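Local coordinates for protein dihydropteroate synthase (Xanthomonas albilineans, PDB 6Q62) that probably condenses 4-aminobenzoate with the diphosphate of 6-hydroxymethyl-7,8-dihydropterin to give 7,8-dihydropteroate, a step on the way to folate, at residues R13-T16 and P20-M23; R168-R173 and P210-L215; F175-A180 and R185-D190; L250-A253 and L259-V262. All coordinates share one frame; numbering follows the deposited sequence.

Contact 1: residues R13-T16 and P20-M23; sequences RILT and PRVM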
# COMPACT_ATOMS: atom_id res chain seq x y z
N ARG A 13 24.58 -11.87 13.06
CA ARG A 13 23.74 -10.70 12.75
C ARG A 13 22.33 -11.06 13.14
O ARG A 13 21.77 -12.03 12.63
CB ARG A 13 23.83 -10.33 11.26
CG ARG A 13 25.21 -9.83 10.94
CD ARG A 13 25.39 -9.46 9.50
NE ARG A 13 26.78 -9.08 9.31
CZ ARG A 13 27.26 -8.45 8.25
NH1 ARG A 13 26.45 -8.10 7.25
NH2 ARG A 13 28.55 -8.15 8.18
N ILE A 14 21.79 -10.31 14.10
CA ILE A 14 20.48 -10.62 14.68
C ILE A 14 19.33 -10.01 13.91
O ILE A 14 19.31 -8.80 13.69
CB ILE A 14 20.42 -10.26 16.19
CG1 ILE A 14 21.71 -10.72 16.96
CG2 ILE A 14 19.13 -10.79 16.83
CD1 ILE A 14 22.07 -12.26 16.92
N LEU A 15 18.38 -10.86 13.53
CA LEU A 15 17.14 -10.45 12.87
C LEU A 15 16.03 -10.67 13.91
O LEU A 15 15.71 -11.82 14.24
CB LEU A 15 16.90 -11.33 11.62
CG LEU A 15 15.64 -11.04 10.81
CD1 LEU A 15 15.69 -9.62 10.21
CD2 LEU A 15 15.42 -12.10 9.72
N THR A 16 15.46 -9.58 14.44
CA THR A 16 14.40 -9.66 15.46
C THR A 16 13.04 -9.53 14.80
O THR A 16 12.75 -8.49 14.21
CB THR A 16 14.63 -8.62 16.57
OG1 THR A 16 16.00 -8.70 16.99
CG2 THR A 16 13.69 -8.83 17.76
N PRO A 20 6.92 -7.16 11.34
CA PRO A 20 7.33 -7.64 10.00
C PRO A 20 8.59 -6.96 9.51
O PRO A 20 8.74 -5.75 9.63
CB PRO A 20 6.13 -7.31 9.11
CG PRO A 20 4.98 -7.23 10.07
CD PRO A 20 5.55 -6.61 11.31
N ARG A 21 9.52 -7.76 8.99
CA ARG A 21 10.81 -7.31 8.50
C ARG A 21 10.87 -7.46 6.98
O ARG A 21 10.13 -8.26 6.40
CB ARG A 21 11.95 -8.07 9.20
CG ARG A 21 11.95 -7.88 10.73
CD ARG A 21 12.51 -6.52 11.12
NE ARG A 21 12.43 -6.26 12.56
CZ ARG A 21 12.90 -5.16 13.13
NH1 ARG A 21 13.52 -4.24 12.40
NH2 ARG A 21 12.78 -4.98 14.44
N VAL A 22 11.71 -6.65 6.35
CA VAL A 22 11.81 -6.60 4.90
C VAL A 22 13.07 -7.23 4.39
O VAL A 22 14.19 -6.85 4.79
CB VAL A 22 11.63 -5.15 4.39
CG1 VAL A 22 11.82 -5.04 2.87
CG2 VAL A 22 10.25 -4.61 4.79
N MET A 23 12.88 -8.23 3.53
CA MET A 23 13.96 -8.99 2.87
C MET A 23 14.12 -8.43 1.45
O MET A 23 13.27 -8.66 0.61
CB MET A 23 13.62 -10.49 2.81
CG MET A 23 14.66 -11.33 2.06
SD MET A 23 14.03 -13.01 1.74
CE MET A 23 14.94 -13.95 2.97

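Contact 2: residues R168-R173 and P210-L215; sequences RFLVER and PRLCEL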
# COMPACT_ATOMS: atom_id res chain seq x y z
N ARG A 168 0.08 -28.93 4.77
CA ARG A 168 0.52 -30.32 4.96
C ARG A 168 1.99 -30.46 4.54
O ARG A 168 2.78 -31.02 5.29
CB ARG A 168 -0.37 -31.27 4.13
CG ARG A 168 -0.04 -32.76 4.30
CD ARG A 168 -1.07 -33.63 3.61
NE ARG A 168 -0.83 -33.77 2.17
CZ ARG A 168 -1.76 -33.66 1.22
NH1 ARG A 168 -3.02 -33.38 1.55
NH2 ARG A 168 -1.44 -33.80 -0.06
N PHE A 169 2.36 -29.90 3.35
CA PHE A 169 3.74 -29.94 2.88
C PHE A 169 4.70 -29.27 3.88
O PHE A 169 5.76 -29.81 4.17
CB PHE A 169 3.86 -29.29 1.50
CG PHE A 169 5.28 -29.20 0.97
CD1 PHE A 169 5.83 -30.24 0.24
CD2 PHE A 169 6.05 -28.06 1.21
CE1 PHE A 169 7.14 -30.14 -0.28
CE2 PHE A 169 7.34 -27.96 0.67
CZ PHE A 169 7.88 -29.00 -0.06
N LEU A 170 4.34 -28.08 4.39
CA LEU A 170 5.22 -27.35 5.33
C LEU A 170 5.37 -28.05 6.67
O LEU A 170 6.47 -28.04 7.22
CB LEU A 170 4.76 -25.90 5.49
CG LEU A 170 4.90 -25.11 4.16
CD1 LEU A 170 4.21 -23.76 4.24
CD2 LEU A 170 6.38 -24.98 3.73
N VAL A 171 4.30 -28.72 7.17
CA VAL A 171 4.39 -29.52 8.40
C VAL A 171 5.44 -30.65 8.15
O VAL A 171 6.35 -30.84 8.95
CB VAL A 171 2.99 -30.09 8.77
CG1 VAL A 171 3.09 -31.25 9.77
CG2 VAL A 171 2.09 -29.00 9.33
N GLU A 172 5.31 -31.36 7.01
CA GLU A 172 6.25 -32.44 6.60
C GLU A 172 7.70 -31.95 6.52
O GLU A 172 8.59 -32.63 7.01
CB GLU A 172 5.84 -33.00 5.24
CG GLU A 172 4.60 -33.88 5.33
CD GLU A 172 3.91 -34.21 4.02
OE1 GLU A 172 4.38 -33.77 2.94
OE2 GLU A 172 2.86 -34.90 4.08
N ARG A 173 7.93 -30.76 5.95
CA ARG A 173 9.30 -30.24 5.83
C ARG A 173 9.85 -29.76 7.16
O ARG A 173 11.04 -29.95 7.41
CB ARG A 173 9.41 -29.16 4.74
CG ARG A 173 8.98 -29.63 3.35
CD ARG A 173 9.64 -30.95 2.91
NE ARG A 173 11.11 -30.88 2.96
CZ ARG A 173 11.89 -31.95 3.08
NH1 ARG A 173 13.21 -31.81 3.10
NH2 ARG A 173 11.37 -33.17 3.16
N PRO A 210 -3.23 -16.65 8.02
CA PRO A 210 -3.16 -16.88 9.48
C PRO A 210 -3.10 -18.36 9.86
O PRO A 210 -2.48 -18.69 10.86
CB PRO A 210 -4.44 -16.22 9.99
CG PRO A 210 -4.72 -15.14 8.99
CD PRO A 210 -4.39 -15.79 7.69
N ARG A 211 -3.69 -19.26 9.03
CA ARG A 211 -3.69 -20.71 9.26
C ARG A 211 -2.27 -21.29 9.23
O ARG A 211 -1.97 -22.24 9.97
CB ARG A 211 -4.58 -21.43 8.23
N LEU A 212 -1.39 -20.72 8.37
CA LEU A 212 -0.00 -21.16 8.27
C LEU A 212 0.82 -20.62 9.42
O LEU A 212 1.84 -21.21 9.77
CB LEU A 212 0.64 -20.68 6.94
CG LEU A 212 0.29 -21.45 5.67
CD1 LEU A 212 0.97 -20.84 4.49
CD2 LEU A 212 0.66 -22.91 5.79
N CYS A 213 0.39 -19.49 10.00
CA CYS A 213 1.10 -18.84 11.11
C CYS A 213 0.96 -19.59 12.43
O CYS A 213 1.66 -19.28 13.39
CB CYS A 213 0.67 -17.38 11.23
SG CYS A 213 1.10 -16.39 9.78
N GLU A 214 0.06 -20.60 12.46
CA GLU A 214 -0.21 -21.43 13.64
C GLU A 214 0.75 -22.63 13.79
O GLU A 214 0.57 -23.44 14.71
CB GLU A 214 -1.68 -21.89 13.62
N LEU A 215 1.80 -22.71 12.93
CA LEU A 215 2.78 -23.81 12.97
C LEU A 215 3.97 -23.53 13.89
O LEU A 215 4.91 -24.34 13.95
CB LEU A 215 3.23 -24.21 11.55
CG LEU A 215 2.12 -24.71 10.61
CD1 LEU A 215 2.67 -25.12 9.24
CD2 LEU A 215 1.36 -25.89 11.24

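Contact 3: residues F175-A180 and R185-D190; sequences FAAEMA and RRLLID. With 6GU (6-chloroguanine), chain E.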
# COMPACT_ATOMS: atom_id res chain seq x y z
N PHE A 175 9.12 -31.11 10.04
CA PHE A 175 9.40 -32.40 10.67
C PHE A 175 10.71 -33.00 10.13
O PHE A 175 11.56 -33.37 10.94
CB PHE A 175 8.19 -33.33 10.50
CG PHE A 175 8.33 -34.70 11.12
CD1 PHE A 175 8.14 -34.90 12.48
CD2 PHE A 175 8.71 -35.79 10.34
CE1 PHE A 175 8.30 -36.17 13.05
CE2 PHE A 175 8.85 -37.06 10.90
CZ PHE A 175 8.62 -37.24 12.25
N ALA A 176 10.88 -33.04 8.80
CA ALA A 176 12.11 -33.52 8.14
C ALA A 176 13.33 -32.73 8.62
O ALA A 176 14.36 -33.33 8.93
CB ALA A 176 11.97 -33.39 6.64
N ALA A 177 13.20 -31.39 8.72
CA ALA A 177 14.30 -30.56 9.21
C ALA A 177 14.61 -30.85 10.68
O ALA A 177 15.78 -30.99 11.03
CB ALA A 177 13.97 -29.08 9.01
N GLU A 178 13.58 -30.93 11.54
CA GLU A 178 13.80 -31.23 12.98
C GLU A 178 14.45 -32.60 13.17
O GLU A 178 15.39 -32.73 13.97
CB GLU A 178 12.49 -31.17 13.75
CG GLU A 178 12.03 -29.73 13.98
CD GLU A 178 10.96 -29.69 15.05
OE1 GLU A 178 9.77 -29.78 14.69
OE2 GLU A 178 11.32 -29.64 16.24
N MET A 179 13.97 -33.61 12.43
CA MET A 179 14.52 -34.97 12.49
C MET A 179 15.98 -35.05 12.01
O MET A 179 16.70 -35.92 12.47
CB MET A 179 13.63 -35.97 11.73
CG MET A 179 12.31 -36.30 12.42
SD MET A 179 12.35 -36.58 14.21
CE MET A 179 13.31 -38.10 14.28
N ALA A 180 16.42 -34.13 11.12
CA ALA A 180 17.79 -34.04 10.62
C ALA A 180 18.70 -33.31 11.63
O ALA A 180 19.90 -33.19 11.40
CB ALA A 180 17.83 -33.33 9.27
N ARG A 185 13.93 -23.46 16.14
CA ARG A 185 14.06 -22.01 16.28
C ARG A 185 14.74 -21.36 15.08
O ARG A 185 14.73 -20.13 14.96
CB ARG A 185 14.82 -21.63 17.57
CG ARG A 185 14.04 -21.96 18.85
CD ARG A 185 14.92 -21.89 20.08
NE ARG A 185 15.75 -23.08 20.24
CZ ARG A 185 16.55 -23.30 21.29
NH1 ARG A 185 16.62 -22.42 22.27
NH2 ARG A 185 17.27 -24.41 21.35
N ARG A 186 15.39 -22.18 14.23
CA ARG A 186 16.09 -21.67 13.06
C ARG A 186 15.22 -21.80 11.80
O ARG A 186 15.67 -21.47 10.71
CB ARG A 186 17.43 -22.43 12.90
CG ARG A 186 18.51 -21.94 13.89
CD ARG A 186 19.84 -22.64 13.73
NE ARG A 186 20.79 -22.16 14.73
CZ ARG A 186 21.31 -22.92 15.69
NH1 ARG A 186 21.02 -24.21 15.75
NH2 ARG A 186 22.17 -22.40 16.55
N LEU A 187 14.00 -22.31 11.92
CA LEU A 187 13.15 -22.52 10.74
C LEU A 187 12.24 -21.36 10.45
O LEU A 187 11.70 -20.74 11.37
CB LEU A 187 12.28 -23.78 10.92
CG LEU A 187 13.00 -25.11 11.18
CD1 LEU A 187 12.00 -26.24 11.34
CD2 LEU A 187 13.99 -25.44 10.06
N LEU A 188 11.97 -21.13 9.14
CA LEU A 188 10.98 -20.17 8.64
C LEU A 188 10.25 -20.96 7.58
O LEU A 188 10.83 -21.88 7.00
CB LEU A 188 11.62 -18.93 8.00
CG LEU A 188 12.45 -18.03 8.93
CD1 LEU A 188 13.90 -18.38 8.88
CD2 LEU A 188 12.29 -16.58 8.52
N ILE A 189 8.97 -20.61 7.33
CA ILE A 189 8.22 -21.30 6.27
C ILE A 189 7.67 -20.27 5.30
O ILE A 189 7.55 -19.10 5.64
CB ILE A 189 7.13 -22.25 6.80
CG1 ILE A 189 6.08 -21.48 7.67
CG2 ILE A 189 7.79 -23.44 7.51
CD1 ILE A 189 4.89 -22.35 8.15
N ASP A 190 7.36 -20.71 4.08
CA ASP A 190 6.90 -19.78 3.06
C ASP A 190 5.95 -20.57 2.15
O ASP A 190 6.36 -21.62 1.64
CB ASP A 190 8.14 -19.30 2.30
CG ASP A 190 7.90 -18.33 1.18
OD1 ASP A 190 6.78 -18.29 0.64
OD2 ASP A 190 8.85 -17.64 0.80
CL6 6GU E . 8.08 -16.16 -2.91
N1 6GU E . 9.92 -16.98 -1.46
C2 6GU E . 11.24 -17.41 -1.31
N2 6GU E . 11.51 -17.89 -0.11
N3 6GU E . 12.22 -17.38 -2.29
C4 6GU E . 11.78 -16.91 -3.50
C5 6GU E . 10.45 -16.48 -3.74
C6 6GU E . 9.61 -16.56 -2.67
N7 6GU E . 10.32 -16.08 -5.07
C8 6GU E . 11.59 -16.28 -5.60
N9 6GU E . 12.49 -16.77 -4.69

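Contact 4: residues L250-A253 and L259-V262; sequences LLAA and LLRV. With 6GU (6-chloroguanine), chain E; SO4 (sulfate ion), chain H.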
# COMPACT_ATOMS: atom_id res chain seq x y z
N LEU A 250 1.61 -5.59 2.58
CA LEU A 250 0.94 -5.09 3.78
C LEU A 250 -0.15 -6.04 4.23
O LEU A 250 -0.24 -6.33 5.42
CB LEU A 250 0.35 -3.69 3.48
CG LEU A 250 -0.42 -3.03 4.63
CD1 LEU A 250 0.45 -2.95 5.90
CD2 LEU A 250 -0.86 -1.64 4.22
N LEU A 251 -0.96 -6.58 3.29
CA LEU A 251 -1.99 -7.55 3.64
C LEU A 251 -1.38 -8.81 4.26
O LEU A 251 -1.92 -9.32 5.25
CB LEU A 251 -2.85 -7.93 2.40
CG LEU A 251 -3.68 -6.80 1.80
CD1 LEU A 251 -4.33 -7.26 0.50
CD2 LEU A 251 -4.75 -6.30 2.81
N ALA A 252 -0.22 -9.26 3.74
CA ALA A 252 0.44 -10.45 4.29
C ALA A 252 0.90 -10.19 5.73
O ALA A 252 0.70 -11.03 6.62
CB ALA A 252 1.65 -10.82 3.42
N ALA A 253 1.49 -9.01 5.96
CA ALA A 253 1.95 -8.61 7.29
C ALA A 253 0.76 -8.53 8.27
O ALA A 253 0.84 -9.04 9.40
CB ALA A 253 2.64 -7.26 7.20
N LEU A 259 8.14 -11.87 7.68
CA LEU A 259 9.20 -11.51 6.71
C LEU A 259 8.56 -11.30 5.35
O LEU A 259 7.68 -12.09 4.96
CB LEU A 259 10.29 -12.63 6.62
CG LEU A 259 11.68 -12.33 7.19
CD1 LEU A 259 12.68 -13.34 6.67
CD2 LEU A 259 12.21 -10.97 6.73
N LEU A 260 9.00 -10.27 4.64
CA LEU A 260 8.42 -9.90 3.32
C LEU A 260 9.54 -9.79 2.32
O LEU A 260 10.50 -9.04 2.54
CB LEU A 260 7.64 -8.56 3.40
CG LEU A 260 6.50 -8.58 4.45
CD1 LEU A 260 6.06 -7.19 4.77
CD2 LEU A 260 5.32 -9.49 3.98
N ARG A 261 9.45 -10.59 1.26
CA ARG A 261 10.54 -10.67 0.26
C ARG A 261 10.18 -9.77 -0.90
O ARG A 261 9.28 -10.10 -1.69
CB ARG A 261 10.76 -12.13 -0.17
CG ARG A 261 11.94 -12.28 -1.15
CD ARG A 261 12.24 -13.74 -1.48
NE ARG A 261 13.37 -13.82 -2.41
CZ ARG A 261 13.28 -13.68 -3.74
NH1 ARG A 261 12.10 -13.47 -4.31
NH2 ARG A 261 14.37 -13.73 -4.49
N VAL A 262 10.87 -8.62 -0.99
CA VAL A 262 10.44 -7.59 -1.95
C VAL A 262 11.54 -7.00 -2.81
O VAL A 262 12.69 -6.92 -2.40
CB VAL A 262 9.70 -6.43 -1.20
CG1 VAL A 262 8.70 -6.97 -0.17
CG2 VAL A 262 10.68 -5.49 -0.50
CL6 6GU E . 8.08 -16.16 -2.91
N1 6GU E . 9.92 -16.98 -1.46
C2 6GU E . 11.24 -17.41 -1.31
N2 6GU E . 11.51 -17.89 -0.11
N3 6GU E . 12.22 -17.38 -2.29
C4 6GU E . 11.78 -16.91 -3.50
C5 6GU E . 10.45 -16.48 -3.74
C6 6GU E . 9.61 -16.56 -2.67
N7 6GU E . 10.32 -16.08 -5.07
C8 6GU E . 11.59 -16.28 -5.60
N9 6GU E . 12.49 -16.77 -4.69
S SO4 H . 12.62 -12.92 -8.14
O1 SO4 H . 12.87 -11.64 -8.85
O2 SO4 H . 12.32 -13.99 -9.10
O3 SO4 H . 13.83 -13.33 -7.35
O4 SO4 H . 11.47 -12.79 -7.25

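Contact 1: residues R13-T16 and P20-M23
Arg21 reaches from the start of strand 21-27 to the last residue of strand 13-16, where its NE donates to the carbonyl of Thr16. Arg21 NE lies 2.8 Å from Thr16 O, and the carbonyl points almost straight at the nitrogen (C=O...N 170°). The oxygen is nevertheless tilted out of the guanidinium plane, and the N-H...O angle of 132° makes the bond clearly bent. Arg21 turns at its second torsion (chi2 -77°), and its outer half thereby reaches Thr16. Before the bend, CB and CG of Arg21 lie beside Leu15, CG set anti to the carbonyl carbon. The two side chains slide past each other in opposite directions, with Leu15 CD1 4.2 Å from Arg21 CG. Arginine suits this place because its methylenes can line an apolar neighbour while its nitrogens serve polar ones: NH1 forms a salt bridge with Asp58 and NH2 another with Asp18, so all three guanidinium nitrogens have a partner. Leucine, buried against Leu8 as well, supplies the apolar counterpart. The arrangement joins an N-terminal beta hairpin, strands 7-10 and 13-16, to the first strand of the parallel TIM barrel.

Contact 2: residues R168-R173 and P210-L215
Val171 presses its CG2 methyl against the forked end of Leu215, filling the notch between the two delta methyls at 3.7 Å from Leu215 CD2 and 3.9 Å from Leu215 CD1. The side chains cross at about a right angle, and one valine branch meets both prongs of the leucine. The valine's first torsion (chi1 163°) sets CG1 anti to the backbone N and leaves CG2 as the branch that does the touching. One residue back on helix 162-179, Leu170 makes the second contact, methyl against methyl: its CD1 meets Leu212 CD2 at 4.0 Å, again with the side chains nearly perpendicular. Leu215 CD1 also lies 4.4 Å from Leu170 CB, and thus sits over the root of Leu170 as well as beside Val171. Leu212 and Leu215, three residues apart on a short, weakly bonded helical turn and the loop after it, therefore present two neighbouring methyl-tipped side chains to adjacent residues of the longer helix. His167, on that same helix, touches both of these leucines. Leucine suits the buried positions 170 and 212, where a long branched chain can bridge the gap between backbones, whereas the shorter valine fits the more exposed margin. The contact is entirely apolar, plain packing between helix 162-179 and the 209-212 turn, neighbouring elements in the outer helical layer of a TIM barrel.

Contact 3: residues F175-A180 and R185-D190
The end of helix 162-179 lies over the start of strand 187-190, with the CA atoms of Ala177 and Leu187 8.3 Å apart, close enough for one small and one large side chain to bridge the gap. This is helix-on-strand packing of the TIM barrel, the helix turning back through a short link into an inner strand. Ala177 points at the strand and Leu187 at the helix: Ala177 CB meets both leucine branches, 3.8 Å from Leu187 CD2 and 4.2 Å from Leu187 CD1. Alanine lets the helix come near, and leucine spans what remains, its other neighbours including Ile174 and Val141. At the margin Glu178 adds only its aliphatic part, Glu178 CG lying 4.4 Å from Leu187 CD1, which suits a partly exposed residue with an aliphatic stem.

At the far end of the strand Asp190 belongs to the pocket that holds 6-chloroguanine. Its OD1 accepts from the backbone N of Gly192, which helps fix the carboxylate. The other oxygen faces the purine: Asp190 OD2 lies 2.8 Å from 6GU N2, the amino group that donates to it with an N-H...O angle of 140°. Ring atom 6GU N1 lies 2.6 Å from Asp190 OD2.

Contact 4: residues L250-A253 and L259-V262
Helix 242-254 packs on barrel strand 259-262 through one leucine that straddles two alanines. Leu260 points toward the helix and spreads its fork over consecutive residues: CD2 lies 3.9 Å from Ala252 CB, and CD1 lies 4.2 Å from Ala253 CB. Its first torsion (chi1 -57°) puts CG anti to the carbonyl carbon, carrying the fork outward from the strand. Small alanines suit the helix because they let it approach the sheet, while leucine has the length and the branching to touch both. Leu272 of the next helix, 265-279, touches Leu260 and Ala253, making this part of the apolar layer between the inner strands and outer helices of the TIM barrel. On the helix's other side, Leu250 packs on Leu250 of the second subunit.

The next strand residue, Arg261, faces the barrel interior and the ligand pocket. Extended from CG to NE, it lays one guanidinium face against 6-chloroguanine, whose N9 stands 3.2 Å above the plane, over its centre. The edge is used for the sulfate: Arg261 NH1 donates to sulfate O4 at 3.1 Å (N-H...O 164°), and Arg261 NH2 donates to sulfate O3 at 2.9 Å (170°). The sulfate, probably from the crystallisation liquor, is also hydrogen-bonded by His263 and Asn27. A salt bridge from Arg261 NE to Asp61 helps fix how the planar group is turned.

Contacts 1, 3 and 4 all reach the eight-stranded parallel sheet, whereas contact 2 lies among the outer helices. Contact 1 comes first along the chain; contact 3 falls between the two segments of contact 2, and contact 4 follows. Contacts 2 and 3 share helix 162-179, with centres about 11 Å apart, and Ile189 touches both Leu212 and Leu215. Contacts 1 and 4 lie on neighbouring strands, 21-27 and 259-262, their centres about 12 Å apart; Met23 N probably bonds to Leu260 O at 2.7 Å. Although the centres of contacts 3 and 4 are about 21 Å apart, Leu188 packs on Leu259, and Asp190 and Arg261 converge on the same 6-chloroguanine, so separate strands build one pocket.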